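Local coordinates for conserved domain protein (PDB 2FI0) that is of unknown function but forms a small single-chain domain of the DUF1858 family whose regular structure is chiefly helix, at residues Ile8-Asp20 with Met42-Gln54. Sequence-based numbering, arbitrary orientation.
Sequences IIDVSIPVAEVVD and MRNTVGRKVSLKQ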
ATOM      1  N   ILE A   8      -3.393   7.632  -7.626  1.00 47.57           N
ATOM      2  CA  ILE A   8      -3.193   6.334  -8.256  1.00 46.42           C
ATOM      3  C   ILE A   8      -2.173   5.565  -7.412  1.00 45.49           C
ATOM      4  O   ILE A   8      -1.114   6.099  -7.083  1.00 44.57           O
ATOM      5  CB  ILE A   8      -2.690   6.502  -9.715  1.00 45.73           C
ATOM      6  CG1 ILE A   8      -3.761   7.190 -10.568  1.00 45.11           C
ATOM      7  CG2 ILE A   8      -2.288   5.167 -10.324  1.00 45.62           C
ATOM      8  CD1 ILE A   8      -3.204   7.791 -11.835  1.00 45.35           C
ATOM      9  N   ILE A   9      -2.513   4.330  -7.056  1.00 44.25           N
ATOM     10  CA  ILE A   9      -1.654   3.473  -6.254  1.00 44.49           C
ATOM     11  C   ILE A   9      -1.322   2.213  -7.039  1.00 43.58           C
ATOM     12  O   ILE A   9      -2.201   1.510  -7.508  1.00 42.16           O
ATOM     13  CB  ILE A   9      -2.294   3.133  -4.892  1.00 44.03           C
ATOM     14  CG1 ILE A   9      -2.350   4.405  -4.046  1.00 46.19           C
ATOM     15  CG2 ILE A   9      -1.491   2.014  -4.173  1.00 44.42           C
ATOM     16  CD1 ILE A   9      -3.105   4.275  -2.741  1.00 47.06           C
ATOM     17  N   ASP A  10      -0.030   1.964  -7.190  1.00 43.67           N
ATOM     18  CA  ASP A  10       0.469   0.801  -7.890  1.00 43.88           C
ATOM     19  C   ASP A  10       0.830  -0.244  -6.824  1.00 44.10           C
ATOM     20  O   ASP A  10       1.677  -0.000  -5.964  1.00 44.04           O
ATOM     21  CB  ASP A  10       1.687   1.208  -8.729  1.00 43.53           C
ATOM     22  CG  ASP A  10       2.117   0.130  -9.708  1.00 43.79           C
ATOM     23  OD1 ASP A  10       1.875  -1.062  -9.436  1.00 41.41           O
ATOM     24  OD2 ASP A  10       2.713   0.483 -10.752  1.00 43.97           O
ATOM     25  N   VAL A  11       0.166  -1.398  -6.870  1.00 44.00           N
ATOM     26  CA  VAL A  11       0.385  -2.431  -5.860  1.00 44.15           C
ATOM     27  C   VAL A  11       1.602  -3.290  -6.209  1.00 44.09           C
ATOM     28  O   VAL A  11       1.942  -4.201  -5.466  1.00 43.26           O
ATOM     29  CB  VAL A  11      -0.885  -3.326  -5.631  1.00 44.10           C
ATOM     30  CG1 VAL A  11      -2.036  -2.501  -5.079  1.00 44.36           C
ATOM     31  CG2 VAL A  11      -1.315  -4.055  -6.909  1.00 43.81           C
ATOM     32  N   SER A  12       2.249  -2.997  -7.338  1.00 44.43           N
ATOM     33  CA  SER A  12       3.389  -3.779  -7.799  1.00 45.08           C
ATOM     34  C   SER A  12       4.746  -3.149  -7.531  1.00 45.27           C
ATOM     35  O   SER A  12       5.748  -3.738  -7.884  1.00 46.46           O
ATOM     36  CB  SER A  12       3.266  -4.090  -9.293  1.00 45.06           C
ATOM     37  OG  SER A  12       3.583  -2.962 -10.088  1.00 45.99           O
ATOM     38  N   ILE A  13       4.784  -1.973  -6.911  1.00 45.57           N
ATOM     39  CA  ILE A  13       6.035  -1.288  -6.588  1.00 45.58           C
ATOM     40  C   ILE A  13       6.257  -1.332  -5.062  1.00 46.02           C
ATOM     41  O   ILE A  13       5.318  -1.602  -4.315  1.00 46.15           O
ATOM     42  CB  ILE A  13       6.042   0.189  -7.115  1.00 45.64           C
ATOM     43  CG1 ILE A  13       4.991   1.051  -6.403  1.00 45.77           C
ATOM     44  CG2 ILE A  13       5.824   0.226  -8.635  1.00 45.14           C
ATOM     45  CD1 ILE A  13       5.117   2.512  -6.698  1.00 45.51           C
ATOM     46  N   PRO A  14       7.497  -1.082  -4.596  1.00 46.26           N
ATOM     47  CA  PRO A  14       7.772  -1.133  -3.154  1.00 46.49           C
ATOM     48  C   PRO A  14       6.863  -0.241  -2.308  1.00 46.48           C
ATOM     49  O   PRO A  14       6.571   0.877  -2.695  1.00 46.49           O
ATOM     50  CB  PRO A  14       9.239  -0.671  -3.053  1.00 46.54           C
ATOM     51  CG  PRO A  14       9.826  -1.018  -4.370  1.00 46.42           C
ATOM     52  CD  PRO A  14       8.717  -0.792  -5.372  1.00 46.17           C
ATOM     53  N   VAL A  15       6.426  -0.742  -1.158  1.00 46.87           N
ATOM     54  CA  VAL A  15       5.470  -0.009  -0.324  1.00 47.71           C
ATOM     55  C   VAL A  15       5.992   1.384   0.080  1.00 47.55           C
ATOM     56  O   VAL A  15       5.218   2.346   0.162  1.00 46.93           O
ATOM     57  CB  VAL A  15       5.053  -0.816   0.931  1.00 48.05           C
ATOM     58  CG1 VAL A  15       4.129   0.006   1.811  1.00 50.01           C
ATOM     59  CG2 VAL A  15       4.330  -2.058   0.522  1.00 50.05           C
ATOM     60  N   ALA A  16       7.296   1.491   0.302  1.00 47.51           N
ATOM     61  CA  ALA A  16       7.921   2.789   0.610  1.00 47.97           C
ATOM     62  C   ALA A  16       7.700   3.847  -0.492  1.00 48.05           C
ATOM     63  O   ALA A  16       7.472   5.024  -0.191  1.00 47.74           O
ATOM     64  CB  ALA A  16       9.406   2.609   0.868  1.00 48.02           C
ATOM     65  N   GLU A  17       7.784   3.431  -1.755  1.00 47.87           N
ATOM     66  CA  GLU A  17       7.550   4.343  -2.875  1.00 48.06           C
ATOM     67  C   GLU A  17       6.097   4.828  -2.909  1.00 47.41           C
ATOM     68  O   GLU A  17       5.813   5.984  -3.238  1.00 47.07           O
ATOM     69  CB  GLU A  17       7.875   3.668  -4.204  1.00 48.31           C
ATOM     70  CG  GLU A  17       9.337   3.415  -4.428  1.00 49.55           C
ATOM     71  CD  GLU A  17       9.634   2.820  -5.800  1.00 50.17           C
ATOM     72  OE1 GLU A  17       8.860   3.081  -6.755  1.00 53.46           O
ATOM     73  OE2 GLU A  17      10.657   2.098  -5.920  1.00 52.57           O
ATOM     74  N   VAL A  18       5.182   3.928  -2.585  1.00 46.61           N
ATOM     75  CA  VAL A  18       3.784   4.289  -2.478  1.00 46.66           C
ATOM     76  C   VAL A  18       3.620   5.375  -1.402  1.00 46.27           C
ATOM     77  O   VAL A  18       3.005   6.396  -1.648  1.00 45.10           O
ATOM     78  CB  VAL A  18       2.884   3.071  -2.171  1.00 45.88           C
ATOM     79  CG1 VAL A  18       1.465   3.514  -1.957  1.00 46.04           C
ATOM     80  CG2 VAL A  18       2.948   2.057  -3.300  1.00 46.59           C
ATOM     81  N   VAL A  19       4.199   5.151  -0.224  1.00 46.61           N
ATOM     82  CA  VAL A  19       3.963   6.023   0.926  1.00 46.82           C
ATOM     83  C   VAL A  19       4.639   7.388   0.740  1.00 47.07           C
ATOM     84  O   VAL A  19       4.081   8.406   1.135  1.00 46.44           O
ATOM     85  CB  VAL A  19       4.389   5.339   2.249  1.00 46.58           C
ATOM     86  CG1 VAL A  19       4.336   6.323   3.438  1.00 46.77           C
ATOM     87  CG2 VAL A  19       3.512   4.145   2.521  1.00 46.55           C
ATOM     88  N   ASP A  20       5.822   7.389   0.127  1.00 47.58           N
ATOM     89  CA  ASP A  20       6.506   8.619  -0.246  1.00 48.32           C
ATOM     90  C   ASP A  20       5.654   9.492  -1.160  1.00 48.48           C
ATOM     91  O   ASP A  20       5.587  10.704  -0.981  1.00 47.49           O
ATOM     92  CB  ASP A  20       7.842   8.306  -0.944  1.00 49.01           C
ATOM     93  CG  ASP A  20       8.909   7.797   0.020  1.00 50.50           C
ATOM     94  OD1 ASP A  20       8.785   8.001   1.253  1.00 52.97           O
ATOM     95  OD2 ASP A  20       9.886   7.193  -0.466  1.00 53.15           O
ATOM     96  N   MET A  42      11.403   1.153   9.855  1.00 45.19           N
ATOM     97  CA  MET A  42      10.875  -0.131   9.357  1.00 45.75           C
ATOM     98  C   MET A  42      10.393  -0.008   7.916  1.00 46.32           C
ATOM     99  O   MET A  42      10.732  -0.829   7.068  1.00 46.38           O
ATOM    100  CB  MET A  42       9.701  -0.645  10.204  1.00 45.83           C
ATOM    101  CG  MET A  42       9.999  -1.164  11.617  1.00 45.61           C
ATOM    102  SD  MET A  42      11.305  -2.408  11.843  1.00 45.99           S
ATOM    103  CE  MET A  42      10.950  -3.402  10.392  1.00 45.15           C
ATOM    104  N   ARG A  43       9.587   1.016   7.644  1.00 46.92           N
ATOM    105  CA  ARG A  43       9.071   1.234   6.298  1.00 47.41           C
ATOM    106  C   ARG A  43      10.185   1.439   5.268  1.00 47.89           C
ATOM    107  O   ARG A  43      10.052   1.021   4.117  1.00 48.19           O
ATOM    108  CB  ARG A  43       8.121   2.430   6.269  1.00 47.53           C
ATOM    109  CG  ARG A  43       7.495   2.682   4.905  1.00 47.35           C
ATOM    110  CD  ARG A  43       6.426   3.774   4.957  1.00 47.82           C
ATOM    111  NE  ARG A  43       6.972   5.110   5.200  1.00 46.74           N
ATOM    112  CZ  ARG A  43       6.953   5.749   6.368  1.00 47.18           C
ATOM    113  NH1 ARG A  43       6.404   5.210   7.448  1.00 47.80           N
ATOM    114  NH2 ARG A  43       7.482   6.962   6.453  1.00 47.98           N
ATOM    115  N   ASN A  44      11.279   2.079   5.662  1.00 47.83           N
ATOM    116  CA  ASN A  44      12.373   2.307   4.722  1.00 48.43           C
ATOM    117  C   ASN A  44      13.427   1.193   4.717  1.00 48.88           C
ATOM    118  O   ASN A  44      14.473   1.331   4.074  1.00 48.85           O
ATOM    119  CB  ASN A  44      12.984   3.685   4.948  1.00 48.32           C
ATOM    120  CG  ASN A  44      12.009   4.814   4.614  1.00 48.91           C
ATOM    121  OD1 ASN A  44      11.981   5.840   5.293  1.00 51.21           O
ATOM    122  ND2 ASN A  44      11.218   4.631   3.559  1.00 46.89           N
ATOM    123  N   THR A  45      13.137   0.097   5.426  1.00 49.34           N
ATOM    124  CA  THR A  45      13.930  -1.134   5.352  1.00 49.96           C
ATOM    125  C   THR A  45      13.090  -2.239   4.681  1.00 50.42           C
ATOM    126  O   THR A  45      13.244  -2.493   3.479  1.00 50.23           O
ATOM    127  CB  THR A  45      14.455  -1.583   6.747  1.00 49.92           C
ATOM    128  OG1 THR A  45      13.368  -1.682   7.679  1.00 50.02           O
ATOM    129  CG2 THR A  45      15.492  -0.600   7.280  1.00 49.82           C
ATOM    130  N   VAL A  46      12.184  -2.864   5.437  1.00 51.03           N
ATOM    131  CA  VAL A  46      11.316  -3.909   4.863  1.00 51.20           C
ATOM    132  C   VAL A  46      10.442  -3.380   3.716  1.00 51.20           C
ATOM    133  O   VAL A  46      10.261  -4.075   2.712  1.00 51.20           O
ATOM    134  CB  VAL A  46      10.432  -4.645   5.934  1.00 51.59           C
ATOM    135  CG1 VAL A  46       9.587  -3.680   6.748  1.00 52.26           C
ATOM    136  CG2 VAL A  46       9.510  -5.678   5.269  1.00 51.87           C
ATOM    137  N   GLY A  47       9.928  -2.159   3.864  1.00 51.10           N
ATOM    138  CA  GLY A  47       9.047  -1.532   2.865  1.00 51.18           C
ATOM    139  C   GLY A  47       9.705  -1.176   1.537  1.00 51.14           C
ATOM    140  O   GLY A  47       9.011  -0.922   0.547  1.00 51.36           O
ATOM    141  N   ARG A  48      11.039  -1.162   1.490  1.00 51.17           N
ATOM    142  CA  ARG A  48      11.734  -0.984   0.209  1.00 51.17           C
ATOM    143  C   ARG A  48      11.902  -2.329  -0.552  1.00 50.62           C
ATOM    144  O   ARG A  48      12.184  -2.352  -1.751  1.00 50.05           O
ATOM    145  CB  ARG A  48      13.060  -0.206   0.383  1.00 51.48           C
ATOM    146  CG  ARG A  48      12.972   1.277  -0.084  1.00 53.73           C
ATOM    147  CD  ARG A  48      13.245   2.345   0.987  1.00 56.77           C
ATOM    148  NE  ARG A  48      14.637   2.826   0.930  1.00 58.25           N
ATOM    149  CZ  ARG A  48      15.091   4.014   1.358  1.00 57.94           C
ATOM    150  NH1 ARG A  48      14.296   4.923   1.921  1.00 58.08           N
ATOM    151  NH2 ARG A  48      16.378   4.297   1.220  1.00 58.74           N
ATOM    152  N   LYS A  49      11.688  -3.440   0.147  1.00 50.35           N
ATOM    153  CA  LYS A  49      11.796  -4.770  -0.445  1.00 50.15           C
ATOM    154  C   LYS A  49      10.443  -5.370  -0.833  1.00 49.83           C
ATOM    155  O   LYS A  49      10.377  -6.275  -1.677  1.00 50.31           O
ATOM    156  CB  LYS A  49      12.463  -5.719   0.546  1.00 50.20           C
ATOM    157  CG  LYS A  49      13.869  -5.345   0.941  1.00 50.54           C
ATOM    158  CD  LYS A  49      14.277  -6.112   2.201  1.00 50.94           C
ATOM    159  CE  LYS A  49      15.778  -6.107   2.414  1.00 51.31           C
ATOM    160  NZ  LYS A  49      16.160  -6.698   3.740  1.00 51.86           N
ATOM    161  N   VAL A  50       9.368  -4.906  -0.205  1.00 48.95           N
ATOM    162  CA  VAL A  50       8.073  -5.552  -0.380  1.00 48.56           C
ATOM    163  C   VAL A  50       7.067  -4.588  -1.020  1.00 47.64           C
ATOM    164  O   VAL A  50       6.986  -3.425  -0.642  1.00 46.75           O
ATOM    165  CB  VAL A  50       7.564  -6.161   0.978  1.00 48.91           C
ATOM    166  CG1 VAL A  50       6.920  -5.120   1.884  1.00 49.60           C
ATOM    167  CG2 VAL A  50       6.595  -7.269   0.729  1.00 49.37           C
ATOM    168  N   SER A  51       6.329  -5.074  -2.012  1.00 46.86           N
ATOM    169  CA  SER A  51       5.214  -4.323  -2.583  1.00 46.66           C
ATOM    170  C   SER A  51       3.936  -4.610  -1.808  1.00 46.65           C
ATOM    171  O   SER A  51       3.923  -5.464  -0.912  1.00 46.47           O
ATOM    172  CB  SER A  51       5.028  -4.690  -4.055  1.00 46.17           C
ATOM    173  OG  SER A  51       4.660  -6.040  -4.203  1.00 44.04           O
ATOM    174  N   LEU A  52       2.857  -3.906  -2.141  1.00 46.50           N
ATOM    175  CA  LEU A  52       1.550  -4.204  -1.530  1.00 47.02           C
ATOM    176  C   LEU A  52       1.075  -5.598  -1.892  1.00 46.80           C
ATOM    177  O   LEU A  52       0.451  -6.285  -1.087  1.00 46.69           O
ATOM    178  CB  LEU A  52       0.485  -3.182  -1.935  1.00 47.16           C
ATOM    179  CG  LEU A  52       0.672  -1.791  -1.311  1.00 48.00           C
ATOM    180  CD1 LEU A  52      -0.388  -0.851  -1.828  1.00 48.77           C
ATOM    181  CD2 LEU A  52       0.603  -1.866   0.198  1.00 48.69           C
ATOM    182  N   LYS A  53       1.371  -6.011  -3.114  1.00 46.74           N
ATOM    183  CA  LYS A  53       0.999  -7.340  -3.571  1.00 47.43           C
ATOM    184  C   LYS A  53       1.763  -8.416  -2.782  1.00 46.99           C
ATOM    185  O   LYS A  53       1.162  -9.350  -2.282  1.00 46.04           O
ATOM    186  CB  LYS A  53       1.279  -7.453  -5.059  1.00 47.43           C
ATOM    187  CG  LYS A  53       0.650  -8.633  -5.710  1.00 48.80           C
ATOM    188  CD  LYS A  53       1.056  -8.740  -7.181  1.00 48.88           C
ATOM    189  CE  LYS A  53       0.593  -7.559  -7.991  1.00 47.62           C
ATOM    190  NZ  LYS A  53       0.710  -7.859  -9.437  1.00 47.90           N
ATOM    191  N   GLN A  54       3.082  -8.260  -2.667  1.00 47.37           N
ATOM    192  CA  GLN A  54       3.923  -9.177  -1.877  1.00 47.92           C
ATOM    193  C   GLN A  54       3.566  -9.118  -0.386  1.00 47.82           C
ATOM    194  O   GLN A  54       3.348 -10.141   0.264  1.00 47.48           O
ATOM    195  CB  GLN A  54       5.404  -8.841  -2.076  1.00 48.12           C
ATOM    196  CG  GLN A  54       5.938  -9.150  -3.480  1.00 48.71           C
ATOM    197  CD  GLN A  54       7.199  -8.363  -3.848  1.00 48.62           C
ATOM    198  OE1 GLN A  54       7.451  -7.271  -3.344  1.00 49.52           O
ATOM    199  NE2 GLN A  54       7.982  -8.917  -4.759  1.00 50.38           N
TER
HETATM  200  O   HOH W   1       2.915  -1.380  -3.831  1.00 38.69           O
HETATM  201  O   HOH W   2       8.716   5.318   2.991  1.00 50.42           O
HETATM  202  O   HOH W   3      11.563   5.233   0.331  1.00 58.47           O
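The first turns of helix 15-21 and helix 52-59 are each held by backbone carbonyls of the other segment. At the first, Val15 N donates to Val50 O at 2.8 Å, in the plane of that carbonyl, while Ala16 N reaches Gly47 O at 3.0 Å from well above the carbonyl plane. At the second, Lys53 N donates to Val11 O (3.0 Å), and Leu52 N gives its hydrogen to a water that in turn donates to Asp10 O, so one water ties the turn at residues 10-13 to the helix start. Ser51 and Gln54 close a capping box there: Gln54 N bonds to Ser51 OG, and Ser51 N donates to Gln54 OE1 in the plane of that carbonyl, on a lone pair.

Leu52 fills the apolar side. With CG anti to its carbonyl carbon (chi1 -71°), it sends CD2 to Val15 CG2 at 3.7 Å and CD1 to Ile9 CG2 at 3.9 Å, while its CB meets Val11 CB. Farther along, Val19 CG1 lies over one face of the Arg43 guanidinium, 3.4 Å from Arg43 NE. That NE and Asn44 ND2 both donate to a water that donates to Asp20 OD1.

Leu29 of helix 26-29 touches Val15, Val19 and Leu52, Arg43 NH1 donates to Leu37 O, Asp81 forms a salt bridge with Lys53, and strand 8-10 pairs in parallel with strand 76-78.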